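Local coordinates for peptide-binding protein (PDB 6SQX) that is a secreted NlpC/P60 endopeptidase that cleaves the peptidoglycan of potentially competing bacteria, probably as a cysteine peptidase, at residues D33-I38 with S297-A302; N73-Y78 with S130-P135; M188-S193 with L200-G205; N307-P312 with T437-I442. All blocks are in the same frame, centred on the assembly; numbering follows the deposited sequence. Where two conformers were deposited one is given.

Interaction 1: residues D33-I38 with S297-A302; sequences DAFHYI and SYKNFA. With EDO (1,2-ethanediol), chain O.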
loop_
_atom_site.group_PDB
_atom_site.type_symbol
_atom_site.label_atom_id
_atom_site.label_comp_id
_atom_site.label_asym_id
_atom_site.label_seq_id
_atom_site.Cartn_x
_atom_site.Cartn_y
_atom_site.Cartn_z
ATOM N N ASP A 33 5.473 17.154 -11.443
ATOM C CA ASP A 33 6.592 16.528 -12.139
ATOM C C ASP A 33 7.731 16.437 -11.132
ATOM O O ASP A 33 8.233 17.468 -10.680
ATOM C CB ASP A 33 6.988 17.378 -13.345
ATOM C CG ASP A 33 8.145 16.773 -14.149
ATOM O OD1 ASP A 33 8.786 15.778 -13.730
ATOM O OD2 ASP A 33 8.439 17.267 -15.262
ATOM N N ALA A 34 8.110 15.213 -10.755
ATOM C CA ALA A 34 9.130 15.052 -9.737
ATOM C C ALA A 34 10.437 15.708 -10.152
ATOM O O ALA A 34 11.239 16.088 -9.290
ATOM C CB ALA A 34 9.369 13.559 -9.458
ATOM N N PHE A 35 10.679 15.878 -11.453
ATOM C CA PHE A 35 11.953 16.460 -11.851
ATOM C C PHE A 35 12.040 17.941 -11.512
ATOM O O PHE A 35 13.147 18.493 -11.524
ATOM C CB PHE A 35 12.189 16.276 -13.361
ATOM C CG PHE A 35 12.593 14.869 -13.737
ATOM C CD1 PHE A 35 13.866 14.417 -13.464
ATOM C CD2 PHE A 35 11.700 14.000 -14.335
ATOM C CE1 PHE A 35 14.261 13.146 -13.802
ATOM C CE2 PHE A 35 12.090 12.701 -14.673
ATOM C CZ PHE A 35 13.377 12.275 -14.386
ATOM N N HIS A 36 10.898 18.589 -11.233
ATOM C CA HIS A 36 10.902 19.994 -10.816
ATOM C C HIS A 36 11.571 20.173 -9.457
ATOM O O HIS A 36 11.991 21.290 -9.104
ATOM C CB HIS A 36 9.454 20.497 -10.773
ATOM C CG HIS A 36 9.313 21.973 -10.611
ATOM N ND1 HIS A 36 9.504 22.857 -11.650
ATOM C CD2 HIS A 36 8.948 22.720 -9.543
ATOM C CE1 HIS A 36 9.279 24.090 -11.221
ATOM N NE2 HIS A 36 8.942 24.034 -9.946
ATOM N N TYR A 37 11.709 19.082 -8.708
ATOM C CA TYR A 37 12.229 19.101 -7.348
ATOM C C TYR A 37 13.569 18.395 -7.258
ATOM O O TYR A 37 13.999 18.029 -6.157
ATOM C CB TYR A 37 11.210 18.480 -6.383
ATOM C CG TYR A 37 9.827 19.041 -6.659
ATOM C CD1 TYR A 37 9.494 20.327 -6.239
ATOM C CD2 TYR A 37 8.893 18.336 -7.429
ATOM C CE1 TYR A 37 8.257 20.890 -6.534
ATOM C CE2 TYR A 37 7.635 18.903 -7.745
ATOM C CZ TYR A 37 7.336 20.183 -7.283
ATOM O OH TYR A 37 6.125 20.765 -7.552
ATOM N N ILE A 38 14.255 18.202 -8.381
ATOM C CA ILE A 38 15.567 17.554 -8.397
ATOM C C ILE A 38 16.556 18.507 -9.046
ATOM O O ILE A 38 16.327 18.973 -10.174
ATOM C CB ILE A 38 15.535 16.205 -9.126
ATOM C CG1 ILE A 38 14.588 15.245 -8.378
ATOM C CG2 ILE A 38 16.961 15.638 -9.251
ATOM C CD1 ILE A 38 14.242 14.000 -9.130
ATOM N N SER A 297 18.300 5.601 -8.617
ATOM C CA SER A 297 18.764 6.900 -9.055
ATOM C C SER A 297 17.662 7.937 -8.838
ATOM O O SER A 297 16.461 7.617 -8.817
ATOM C CB SER A 297 19.121 6.829 -10.545
ATOM O OG SER A 297 17.983 6.498 -11.329
ATOM N N TYR A 298 18.076 9.205 -8.696
ATOM C CA TYR A 298 17.065 10.268 -8.703
ATOM C C TYR A 298 16.194 10.198 -9.961
ATOM O O TYR A 298 14.972 10.353 -9.879
ATOM C CB TYR A 298 17.689 11.669 -8.578
ATOM C CG TYR A 298 18.158 11.974 -7.164
ATOM C CD1 TYR A 298 17.265 12.379 -6.179
ATOM C CD2 TYR A 298 19.506 11.842 -6.815
ATOM C CE1 TYR A 298 17.710 12.635 -4.862
ATOM C CE2 TYR A 298 19.955 12.102 -5.527
ATOM C CZ TYR A 298 19.053 12.494 -4.552
ATOM O OH TYR A 298 19.513 12.745 -3.265
ATOM N N LYS A 299 16.812 9.962 -11.136
ATOM C CA LYS A 299 16.021 9.870 -12.368
ATOM C C LYS A 299 14.949 8.784 -12.277
ATOM O O LYS A 299 13.789 9.009 -12.646
ATOM C CB LYS A 299 16.919 9.599 -13.585
ATOM C CG LYS A 299 17.560 10.791 -14.194
ATOM C CD LYS A 299 18.491 10.347 -15.313
ATOM C CE LYS A 299 18.888 11.547 -16.186
ATOM N NZ LYS A 299 20.039 11.272 -17.089
ATOM N N ASN A 300 15.330 7.572 -11.825
ATOM C CA ASN A 300 14.353 6.489 -11.770
ATOM C C ASN A 300 13.257 6.751 -10.743
ATOM O O ASN A 300 12.078 6.429 -10.983
ATOM C CB ASN A 300 15.035 5.150 -11.502
ATOM C CG ASN A 300 15.740 4.599 -12.739
ATOM O OD1 ASN A 300 15.409 5.006 -13.872
ATOM N ND2 ASN A 300 16.673 3.651 -12.552
ATOM N N PHE A 301 13.617 7.306 -9.576
ATOM C CA PHE A 301 12.569 7.654 -8.611
ATOM C C PHE A 301 11.587 8.650 -9.225
ATOM O O PHE A 301 10.367 8.521 -9.048
ATOM C CB PHE A 301 13.184 8.233 -7.332
ATOM C CG PHE A 301 13.337 7.217 -6.228
ATOM C CD1 PHE A 301 14.399 6.318 -6.236
ATOM C CD2 PHE A 301 12.414 7.157 -5.184
ATOM C CE1 PHE A 301 14.540 5.365 -5.235
ATOM C CE2 PHE A 301 12.563 6.205 -4.158
ATOM C CZ PHE A 301 13.621 5.321 -4.208
ATOM N N ALA A 302 12.121 9.652 -9.954
ATOM C CA ALA A 302 11.276 10.663 -10.594
ATOM C C ALA A 302 10.347 10.039 -11.630
ATOM O O ALA A 302 9.153 10.369 -11.682
ATOM C CB ALA A 302 12.140 11.764 -11.216
HETATM C C1 EDO O . 6.576 25.126 -7.142
HETATM O O1 EDO O . 7.997 25.160 -7.101
HETATM C C2 EDO O . 6.120 24.087 -8.141
HETATM O O2 EDO O . 4.935 24.576 -8.688
#

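Interaction 2: residues N73-Y78 with S130-P135; sequences NQNDFY and SFPNIP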
loop_
_atom_site.group_PDB
_atom_site.type_symbol
_atom_site.label_atom_id
_atom_site.label_comp_id
_atom_site.label_asym_id
_atom_site.label_seq_id
_atom_site.Cartn_x
_atom_site.Cartn_y
_atom_site.Cartn_z
ATOM N N ASN A 73 4.491 -19.893 9.622
ATOM C CA ASN A 73 3.530 -20.953 9.906
ATOM C C ASN A 73 2.116 -20.436 9.679
ATOM O O ASN A 73 1.895 -19.234 9.476
ATOM C CB ASN A 73 3.719 -21.558 11.323
ATOM C CG ASN A 73 3.370 -20.578 12.428
ATOM O OD1 ASN A 73 2.246 -20.084 12.498
ATOM N ND2 ASN A 73 4.336 -20.294 13.309
ATOM N N GLN A 74 1.143 -21.354 9.716
ATOM C CA GLN A 74 -0.228 -21.002 9.366
ATOM C C GLN A 74 -1.003 -20.347 10.503
ATOM O O GLN A 74 -2.137 -19.893 10.276
ATOM C CB GLN A 74 -1.010 -22.225 8.884
ATOM C CG GLN A 74 -0.581 -22.785 7.528
ATOM C CD GLN A 74 -1.312 -24.053 7.237
ATOM O OE1 GLN A 74 -1.275 -24.994 8.050
ATOM N NE2 GLN A 74 -2.020 -24.104 6.118
ATOM N N ASN A 75 -0.427 -20.261 11.713
ATOM C CA ASN A 75 -1.149 -19.777 12.890
ATOM C C ASN A 75 -0.819 -18.339 13.271
ATOM O O ASN A 75 -1.630 -17.685 13.955
ATOM C CB ASN A 75 -0.880 -20.710 14.080
ATOM C CG ASN A 75 -1.315 -22.110 13.783
ATOM O OD1 ASN A 75 -2.512 -22.387 13.692
ATOM N ND2 ASN A 75 -0.349 -23.013 13.607
ATOM N N ASP A 76 0.359 -17.863 12.889
ATOM C CA ASP A 76 0.910 -16.595 13.343
ATOM C C ASP A 76 1.071 -15.674 12.142
ATOM O O ASP A 76 1.550 -16.104 11.087
ATOM C CB ASP A 76 2.311 -16.801 13.975
ATOM C CG ASP A 76 2.305 -17.770 15.175
ATOM O OD1 ASP A 76 1.233 -17.900 15.813
ATOM O OD2 ASP A 76 3.370 -18.359 15.452
ATOM N N PHE A 77 0.713 -14.404 12.326
ATOM C CA PHE A 77 0.834 -13.395 11.278
ATOM C C PHE A 77 1.580 -12.181 11.817
ATOM O O PHE A 77 1.239 -11.663 12.885
ATOM C CB PHE A 77 -0.549 -12.972 10.736
ATOM C CG PHE A 77 -0.509 -11.699 9.936
ATOM C CD1 PHE A 77 0.115 -11.657 8.681
ATOM C CD2 PHE A 77 -1.062 -10.540 10.455
ATOM C CE1 PHE A 77 0.167 -10.458 7.935
ATOM C CE2 PHE A 77 -0.997 -9.338 9.715
ATOM C CZ PHE A 77 -0.369 -9.313 8.467
ATOM N N TYR A 78 2.584 -11.720 11.075
ATOM C CA TYR A 78 3.402 -10.565 11.442
ATOM C C TYR A 78 3.128 -9.405 10.491
ATOM O O TYR A 78 3.291 -9.567 9.289
ATOM C CB TYR A 78 4.886 -10.920 11.317
ATOM C CG TYR A 78 5.322 -11.937 12.340
ATOM C CD1 TYR A 78 5.023 -13.300 12.178
ATOM C CD2 TYR A 78 6.022 -11.541 13.483
ATOM C CE1 TYR A 78 5.406 -14.248 13.157
ATOM C CE2 TYR A 78 6.431 -12.475 14.448
ATOM C CZ TYR A 78 6.101 -13.811 14.295
ATOM O OH TYR A 78 6.495 -14.731 15.251
ATOM N N SER A 130 -12.773 -25.499 11.763
ATOM C CA SER A 130 -11.774 -26.368 11.152
ATOM C C SER A 130 -10.425 -25.675 10.936
ATOM O O SER A 130 -9.556 -26.233 10.267
ATOM C CB SER A 130 -12.302 -26.920 9.821
ATOM O OG SER A 130 -12.411 -25.891 8.846
ATOM N N PHE A 131 -10.222 -24.501 11.516
ATOM C CA PHE A 131 -9.032 -23.708 11.237
ATOM C C PHE A 131 -7.775 -24.373 11.794
ATOM O O PHE A 131 -7.773 -24.837 12.944
ATOM C CB PHE A 131 -9.170 -22.330 11.893
ATOM C CG PHE A 131 -7.978 -21.413 11.641
ATOM C CD1 PHE A 131 -6.854 -21.467 12.465
ATOM C CD2 PHE A 131 -7.959 -20.533 10.547
ATOM C CE1 PHE A 131 -5.740 -20.664 12.228
ATOM C CE2 PHE A 131 -6.859 -19.720 10.330
ATOM C CZ PHE A 131 -5.743 -19.776 11.153
ATOM N N PRO A 132 -6.664 -24.389 11.032
ATOM C CA PRO A 132 -6.551 -24.002 9.622
ATOM C C PRO A 132 -6.794 -25.248 8.766
ATOM O O PRO A 132 -6.198 -26.301 9.054
ATOM C CB PRO A 132 -5.097 -23.514 9.527
ATOM C CG PRO A 132 -4.340 -24.369 10.517
ATOM C CD PRO A 132 -5.340 -24.669 11.636
ATOM N N ASN A 133 -7.671 -25.180 7.762
ATOM C CA ASN A 133 -8.099 -26.405 7.091
ATOM C C ASN A 133 -7.332 -26.729 5.818
ATOM O O ASN A 133 -7.672 -27.718 5.151
ATOM C CB ASN A 133 -9.610 -26.428 6.839
ATOM C CG ASN A 133 -10.047 -25.418 5.802
ATOM O OD1 ASN A 133 -9.235 -24.874 5.046
ATOM N ND2 ASN A 133 -11.352 -25.169 5.751
ATOM N N ILE A 134 -6.298 -25.969 5.479
ATOM C CA ILE A 134 -5.431 -26.294 4.344
ATOM C C ILE A 134 -4.216 -27.043 4.881
ATOM O O ILE A 134 -3.454 -26.472 5.667
ATOM C CB ILE A 134 -5.016 -25.042 3.556
ATOM C CG1 ILE A 134 -6.250 -24.451 2.871
ATOM C CG2 ILE A 134 -3.934 -25.408 2.511
ATOM C CD1 ILE A 134 -5.992 -23.208 2.048
ATOM N N PRO A 135 -4.010 -28.307 4.514
ATOM C CA PRO A 135 -2.868 -29.040 5.075
ATOM C C PRO A 135 -1.555 -28.398 4.661
ATOM O O PRO A 135 -1.466 -27.735 3.625
ATOM C CB PRO A 135 -3.000 -30.440 4.457
ATOM C CG PRO A 135 -4.386 -30.509 3.897
ATOM C CD PRO A 135 -4.793 -29.113 3.567
HETATM O O HOH W 1 -2.696 -27.253 8.539
#

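Interaction 3: residues M188-S193 with L200-G205; sequences MLIHMS and LIKGQG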
loop_
_atom_site.group_PDB
_atom_site.type_symbol
_atom_site.label_atom_id
_atom_site.label_comp_id
_atom_site.label_asym_id
_atom_site.label_seq_id
_atom_site.Cartn_x
_atom_site.Cartn_y
_atom_site.Cartn_z
ATOM N N MET A 188 1.354 -17.534 1.779
ATOM C CA MET A 188 1.037 -18.805 2.393
ATOM C C MET A 188 -0.472 -18.957 2.403
ATOM O O MET A 188 -1.188 -17.993 2.705
ATOM C CB MET A 188 1.518 -18.794 3.835
ATOM C CG MET A 188 1.218 -20.097 4.605
ATOM S SD MET A 188 1.952 -20.223 6.252
ATOM C CE MET A 188 3.692 -20.493 5.815
ATOM N N LEU A 189 -0.940 -20.167 2.054
ATOM C CA LEU A 189 -2.355 -20.505 2.057
ATOM C C LEU A 189 -2.718 -21.030 3.444
ATOM O O LEU A 189 -2.032 -21.918 3.976
ATOM C CB LEU A 189 -2.638 -21.567 0.988
ATOM C CG LEU A 189 -2.132 -21.229 -0.431
ATOM C CD1 LEU A 189 -2.627 -22.317 -1.374
ATOM C CD2 LEU A 189 -2.502 -19.836 -0.936
ATOM N N ILE A 190 -3.787 -20.500 4.049
ATOM C CA ILE A 190 -4.117 -20.793 5.442
ATOM C C ILE A 190 -5.369 -21.652 5.565
ATOM O O ILE A 190 -5.360 -22.684 6.248
ATOM C CB ILE A 190 -4.261 -19.493 6.261
ATOM C CG1 ILE A 190 -2.990 -18.651 6.195
ATOM C CG2 ILE A 190 -4.627 -19.815 7.738
ATOM C CD1 ILE A 190 -3.275 -17.169 6.484
ATOM N N HIS A 191 -6.465 -21.238 4.928
ATOM C CA HIS A 191 -7.772 -21.797 5.241
ATOM C C HIS A 191 -8.692 -21.510 4.068
ATOM O O HIS A 191 -8.588 -20.453 3.446
ATOM C CB HIS A 191 -8.285 -21.110 6.519
ATOM C CG HIS A 191 -9.520 -21.728 7.105
ATOM N ND1 HIS A 191 -9.491 -22.897 7.832
ATOM C CD2 HIS A 191 -10.817 -21.327 7.085
ATOM C CE1 HIS A 191 -10.714 -23.202 8.220
ATOM N NE2 HIS A 191 -11.539 -22.262 7.795
ATOM N N MET A 192 -9.580 -22.435 3.747
ATOM C CA MET A 192 -10.472 -22.275 2.601
ATOM C C MET A 192 -11.921 -22.226 3.077
ATOM O O MET A 192 -12.307 -22.960 4.001
ATOM C CB MET A 192 -10.259 -23.421 1.577
ATOM C CG MET A 192 -11.097 -23.336 0.293
ATOM S SD MET A 192 -10.457 -24.367 -1.060
ATOM C CE MET A 192 -9.996 -25.825 -0.151
ATOM N N SER A 193 -12.728 -21.370 2.449
ATOM C CA SER A 193 -14.143 -21.262 2.773
ATOM C C SER A 193 -14.886 -22.562 2.439
ATOM O O SER A 193 -14.422 -23.397 1.654
ATOM C CB SER A 193 -14.761 -20.076 2.031
ATOM O OG SER A 193 -14.665 -20.283 0.630
ATOM N N LEU A 200 -8.107 -17.825 2.650
ATOM C CA LEU A 200 -7.440 -16.921 3.570
ATOM C C LEU A 200 -5.943 -17.106 3.377
ATOM O O LEU A 200 -5.452 -18.240 3.406
ATOM C CB LEU A 200 -7.809 -17.326 5.004
ATOM C CG LEU A 200 -7.165 -16.471 6.127
ATOM C CD1 LEU A 200 -7.446 -14.934 6.039
ATOM C CD2 LEU A 200 -7.523 -17.029 7.514
ATOM N N ILE A 201 -5.226 -16.010 3.094
ATOM C CA ILE A 201 -3.801 -16.041 2.772
ATOM C C ILE A 201 -3.063 -14.982 3.578
ATOM O O ILE A 201 -3.667 -14.083 4.170
ATOM C CB ILE A 201 -3.564 -15.784 1.262
ATOM C CG1 ILE A 201 -3.951 -14.323 0.852
ATOM C CG2 ILE A 201 -4.372 -16.793 0.450
ATOM C CD1 ILE A 201 -3.461 -13.909 -0.504
ATOM N N LYS A 202 -1.737 -15.067 3.569
ATOM C CA LYS A 202 -0.941 -13.948 4.056
ATOM C C LYS A 202 0.286 -13.783 3.178
ATOM O O LYS A 202 0.829 -14.768 2.667
ATOM C CB LYS A 202 -0.548 -14.123 5.543
ATOM C CG LYS A 202 0.117 -15.480 5.885
ATOM C CD LYS A 202 0.160 -15.588 7.415
ATOM C CE LYS A 202 0.794 -16.896 7.885
ATOM N NZ LYS A 202 2.295 -16.857 7.986
ATOM N N GLY A 203 0.711 -12.533 3.013
ATOM C CA GLY A 203 1.908 -12.238 2.242
ATOM C C GLY A 203 2.076 -10.735 2.132
ATOM O O GLY A 203 1.116 -9.977 2.297
ATOM N N GLN A 204 3.325 -10.323 1.871
ATOM C CA GLN A 204 3.627 -8.891 1.756
ATOM C C GLN A 204 3.172 -8.079 2.982
ATOM O O GLN A 204 2.981 -6.858 2.909
ATOM C CB GLN A 204 3.093 -8.310 0.433
ATOM C CG GLN A 204 4.084 -8.352 -0.724
ATOM C CD GLN A 204 5.224 -7.380 -0.525
ATOM O OE1 GLN A 204 5.851 -7.364 0.537
ATOM N NE2 GLN A 204 5.473 -6.513 -1.513
ATOM N N GLY A 205 3.075 -8.709 4.160
ATOM C CA GLY A 205 2.659 -7.955 5.335
ATOM C C GLY A 205 1.160 -7.761 5.452
ATOM O O GLY A 205 0.697 -6.901 6.228
#

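Interaction 4: residues N307-P312 with T437-I442; sequences NYIGMP and TLITPI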
loop_
_atom_site.group_PDB
_atom_site.type_symbol
_atom_site.label_atom_id
_atom_site.label_comp_id
_atom_site.label_asym_id
_atom_site.label_seq_id
_atom_site.Cartn_x
_atom_site.Cartn_y
_atom_site.Cartn_z
ATOM N N ASN A 307 4.772 8.339 -12.825
ATOM C CA ASN A 307 3.811 7.356 -13.327
ATOM C C ASN A 307 2.617 7.155 -12.392
ATOM O O ASN A 307 1.571 6.646 -12.839
ATOM C CB ASN A 307 4.462 5.992 -13.544
ATOM C CG ASN A 307 5.401 5.974 -14.740
ATOM O OD1 ASN A 307 5.357 6.856 -15.616
ATOM N ND2 ASN A 307 6.235 4.964 -14.798
ATOM N N TYR A 308 2.755 7.503 -11.102
ATOM C CA TYR A 308 1.644 7.345 -10.160
ATOM C C TYR A 308 0.766 8.577 -10.037
ATOM O O TYR A 308 -0.377 8.459 -9.564
ATOM C CB TYR A 308 2.145 6.972 -8.733
ATOM C CG TYR A 308 2.749 5.589 -8.676
ATOM C CD1 TYR A 308 1.935 4.452 -8.805
ATOM C CD2 TYR A 308 4.128 5.416 -8.462
ATOM C CE1 TYR A 308 2.489 3.179 -8.783
ATOM C CE2 TYR A 308 4.699 4.129 -8.441
ATOM C CZ TYR A 308 3.874 3.032 -8.591
ATOM O OH TYR A 308 4.419 1.762 -8.586
ATOM N N ILE A 309 1.293 9.752 -10.412
ATOM C CA ILE A 309 0.535 10.980 -10.232
ATOM C C ILE A 309 -0.764 10.884 -11.005
ATOM O O ILE A 309 -0.782 10.466 -12.173
ATOM C CB ILE A 309 1.359 12.196 -10.661
ATOM C CG1 ILE A 309 2.582 12.397 -9.721
ATOM C CG2 ILE A 309 0.460 13.442 -10.763
ATOM C CD1 ILE A 309 3.564 13.526 -10.140
ATOM N N GLY A 310 -1.852 11.257 -10.356
ATOM C CA GLY A 310 -3.171 11.172 -10.927
ATOM C C GLY A 310 -3.902 9.859 -10.673
ATOM O O GLY A 310 -5.110 9.767 -10.989
ATOM N N MET A 311 -3.233 8.831 -10.096
ATOM C CA MET A 311 -3.963 7.622 -9.736
ATOM C C MET A 311 -5.015 7.945 -8.677
ATOM O O MET A 311 -4.693 8.614 -7.686
ATOM C CB MET A 311 -2.954 6.656 -9.149
ATOM C CG MET A 311 -3.615 5.405 -8.582
ATOM S SD MET A 311 -2.460 4.099 -8.044
ATOM C CE MET A 311 -1.408 4.987 -6.874
ATOM N N PRO A 312 -6.269 7.560 -8.865
ATOM C CA PRO A 312 -7.278 7.842 -7.834
ATOM C C PRO A 312 -6.871 7.243 -6.492
ATOM O O PRO A 312 -6.190 6.213 -6.418
ATOM C CB PRO A 312 -8.551 7.155 -8.365
ATOM C CG PRO A 312 -8.315 6.997 -9.850
ATOM C CD PRO A 312 -6.825 6.824 -10.020
ATOM N N THR A 437 -3.244 10.638 -6.221
ATOM C CA THR A 437 -1.834 10.776 -5.882
ATOM C C THR A 437 -1.270 12.050 -6.501
ATOM O O THR A 437 -1.446 12.305 -7.712
ATOM C CB THR A 437 -1.045 9.543 -6.375
ATOM O OG1 THR A 437 -1.371 8.412 -5.528
ATOM C CG2 THR A 437 0.463 9.726 -6.348
ATOM N N LEU A 438 -0.543 12.825 -5.703
ATOM C CA LEU A 438 0.036 14.090 -6.144
ATOM C C LEU A 438 1.329 14.367 -5.409
ATOM O O LEU A 438 1.590 13.801 -4.330
ATOM C CB LEU A 438 -0.869 15.283 -5.829
ATOM C CG LEU A 438 -2.198 15.399 -6.558
ATOM C CD1 LEU A 438 -2.921 16.602 -5.961
ATOM C CD2 LEU A 438 -2.012 15.586 -8.080
ATOM N N ILE A 439 2.130 15.270 -5.965
ATOM C CA ILE A 439 3.147 15.973 -5.172
ATOM C C ILE A 439 2.481 17.203 -4.568
ATOM O O ILE A 439 1.850 17.971 -5.294
ATOM C CB ILE A 439 4.358 16.377 -6.023
ATOM C CG1 ILE A 439 4.984 15.137 -6.675
ATOM C CG2 ILE A 439 5.405 17.132 -5.167
ATOM C CD1 ILE A 439 5.921 15.495 -7.816
ATOM N N THR A 440 2.515 17.363 -3.243
ATOM C CA THR A 440 1.809 18.464 -2.608
ATOM C C THR A 440 2.704 19.151 -1.584
ATOM O O THR A 440 3.662 18.553 -1.081
ATOM C CB THR A 440 0.544 17.984 -1.874
ATOM O OG1 THR A 440 0.945 17.205 -0.732
ATOM C CG2 THR A 440 -0.336 17.137 -2.719
ATOM N N PRO A 441 2.385 20.391 -1.204
ATOM C CA PRO A 441 2.935 20.934 0.052
ATOM C C PRO A 441 2.606 19.974 1.187
ATOM O O PRO A 441 1.603 19.270 1.149
ATOM C CB PRO A 441 2.176 22.255 0.232
ATOM C CG PRO A 441 1.790 22.659 -1.220
ATOM C CD PRO A 441 1.416 21.316 -1.833
ATOM N N ILE A 442 3.433 19.999 2.230
ATOM C CA ILE A 442 3.074 19.282 3.455
ATOM C C ILE A 442 1.713 19.757 3.951
ATOM O O ILE A 442 0.843 18.950 4.326
ATOM C CB ILE A 442 4.159 19.497 4.536
ATOM C CG1 ILE A 442 5.482 18.838 4.122
ATOM C CG2 ILE A 442 3.684 19.018 5.892
ATOM C CD1 ILE A 442 5.476 17.321 4.192
HETATM O O HOH W 2 -3.747 7.062 -5.168
#

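Interaction 1: residues D33-I38 with S297-A302
Phe-35 lays one face of its ring over the methyl of Ala-302, on the first turns of helix 298-308. Its chi1 of -76° sets CG anti to the carbonyl carbon, and from CB the side chain reaches over to the helix. CG stands 4.0 Å from Ala-302 CB. CD1 and CD2 lie about as far from that methyl, and CE1 and CE2 come closer. At the tip, CZ is 3.4 Å from Ala-302 CB. The methyl therefore sits over the ring centre, only 13° off the normal, a CH-pi contact. CE1 also meets CG of Lys-299 at 4.1 Å.

Two smaller groups fill in beside the ring. Ala-34 CB meets Ala-302 CB at 3.7 Å. Ile-38 puts CD1 3.7 Å from the same Ala-302 CB, while its CG2 touches Tyr-298 CB. The loop is shaped by an Asx turn, in which Asp-33 OD1 accepts from Phe-35 N. The helix start is capped by Ser-297 OG, which accepts from Asn-300 N. Polar groups thus order each backbone locally. Between the segments the contact is apolar, and it rests on the fit of three side chains round one methyl.

Interaction 2: residues N73-Y78 with S130-P135
Gln-74 buries the most surface here, and its amide makes the direct polar link to loop 130-135. The chain is extended beyond CG (chi2 174°), which carries the amide across to Ile-134. Gln-74 NE2 donates to Ile-134 O at 2.8 Å. The bond is almost straight, 174° at the hydrogen, and the acceptor lies in the amide plane. Water 1 donates both to Gln-74 OE1 at 2.7 Å and to Ile-134 O at 3.1 Å. Ile-134 O thus takes one bond from the amide and one from the water. NE2 also donates to Leu-189 O of strand 186-192, so this amide joins residues 73-78 to that strand as well.

Pro-132 comes second in buried surface. The peptide bond before it is cis. Pro-132 CG lies 4.0 Å from Gln-74 OE1, and the two side chains meet at a slant.

Asn-75 is third. Asn-75 OD1 approaches Phe-131 CE1 at 3.9 Å, with amide and ring planes 65° apart. Phe-131 CZ lies 3.7 Å from Gln-74 O, a buried carbonyl oxygen that has no hydrogen-bond partner in the model.

Asn-73 orders the turn that carries Gln-74. Asn-73 OD1 accepts from Asn-75 N at 2.8 Å and from Asp-76 N at 2.9 Å. The first bond makes an Asx turn and the second an Asx motif, leading into strand 76-78. The Gln-74 side chain also rests on Cys-136 and Cys-141, which form a disulfide. The arrangement is a surface contact between two loops, fastened by one side-chain-to-backbone bond and a bridging water on the flank of the bacterial SH3-type domain.

Interaction 3: residues M188-S193 with L200-G205
Leu-200 faces both Ile-190 and His-191, which makes a classic beta bulge in an antiparallel hairpin. The hairpin joins strands 186-192 and 198-203 of the SH3b1-type domain.

The first kind of interaction is backbone bonding. Met-188 and Lys-202 form a hydrogen-bonded pair: Met-188 N donates to Lys-202 O at 3.0 Å, and Lys-202 N to Met-188 O at 3.1 Å. At the bulge, Leu-200 O receives Ile-190 N at 2.9 Å. Leu-200 N gives to His-191 O at 2.8 Å. Leu-189 and Ile-201, between them, are a non-hydrogen-bonded pair. There Ile-201 CA approaches Met-188 O at 3.3 Å, a CA-H...O contact.

The second kind is apolar. On the face of Leu-189 and Ile-201, Leu-189 CD2 meets Ile-201 CG2 at 3.8 Å. The other face carries Met-188, His-191, Leu-200 and Lys-202. It is covered in part by helix 90-102, where Ile-90 touches Leu-200 and Lys-202. In one of its two modelled conformers, Ile-190 CD1 reaches Leu-200 CG and Lys-202 CG, so this packing is less certain.

Polar contacts of the lysine amine come last. The side chain of Lys-202 runs beside Met-188 and points the same way. The chain stays extended until chi4 (86°), where it bends. NZ is held by Asn-73 O and Gln-67 OE1. That bend leaves Lys-202 NZ 3.8 Å from Met-188 SD.

Interaction 4: residues N307-P312 with T437-I442
Thr-437 is turned by its chi1 of -73° so that CG2 is anti to the backbone N and OG1 lies beside it; CB and CG2 then meet the carbonyl of Tyr-308. That carbonyl opens a type II beta turn, Tyr-308 to Met-311, at the end of helix 298-308 in the NlpC/P60 domain. Gly-310 takes the positive phi (90°) of the third turn position.

The turn holds Thr-437 by its backbone at two points. Gly-310 N donates to Thr-437 O at 2.9 Å, almost straight at 176°. Thr-437 N donates to Met-311 O, also at 2.9 Å. Thr-437 CB packs 3.4 Å from Tyr-308 O, and Tyr-308 O also closes the turn by accepting from Met-311 N. The turn is thereby fixed to the residue that leads into strand 438-441, an outer strand of the six-stranded sheet.

Apolar groups extend the contact along the strand. Ile-309 CD1 meets Ile-439 CD1 at 3.9 Å. Ile-309 CG2 lies 4.2 Å from Leu-438 CD2. Helix 326-334 adds cover, with Leu-327 touching Tyr-308, Met-311 and Thr-437. On the other branch of Thr-437, OG1 hydrogen-bonds to water 2 at 2.8 Å.

In the fold
The four contacts form two neighbouring pairs on opposite sides of the chain's centre. Interactions 1 and 4 both use helix 298-308, near its start and at its end. They touch where Ile-439 CD1 packs on Ala-34 and Tyr-37. Interactions 2 and 3 also meet: Asn-133 OD1 and N pair with Met-192 N and His-191 ND1, joining loop to hairpin. Interactions 3 and 4 are buried, interaction 1 is partly buried, and interaction 2 lies at the surface. Chemistry follows place. The two buried contacts use backbone bonds together with apolar side chains. Interaction 1 is apolar across its interface. Interaction 2 depends on an amide and a water.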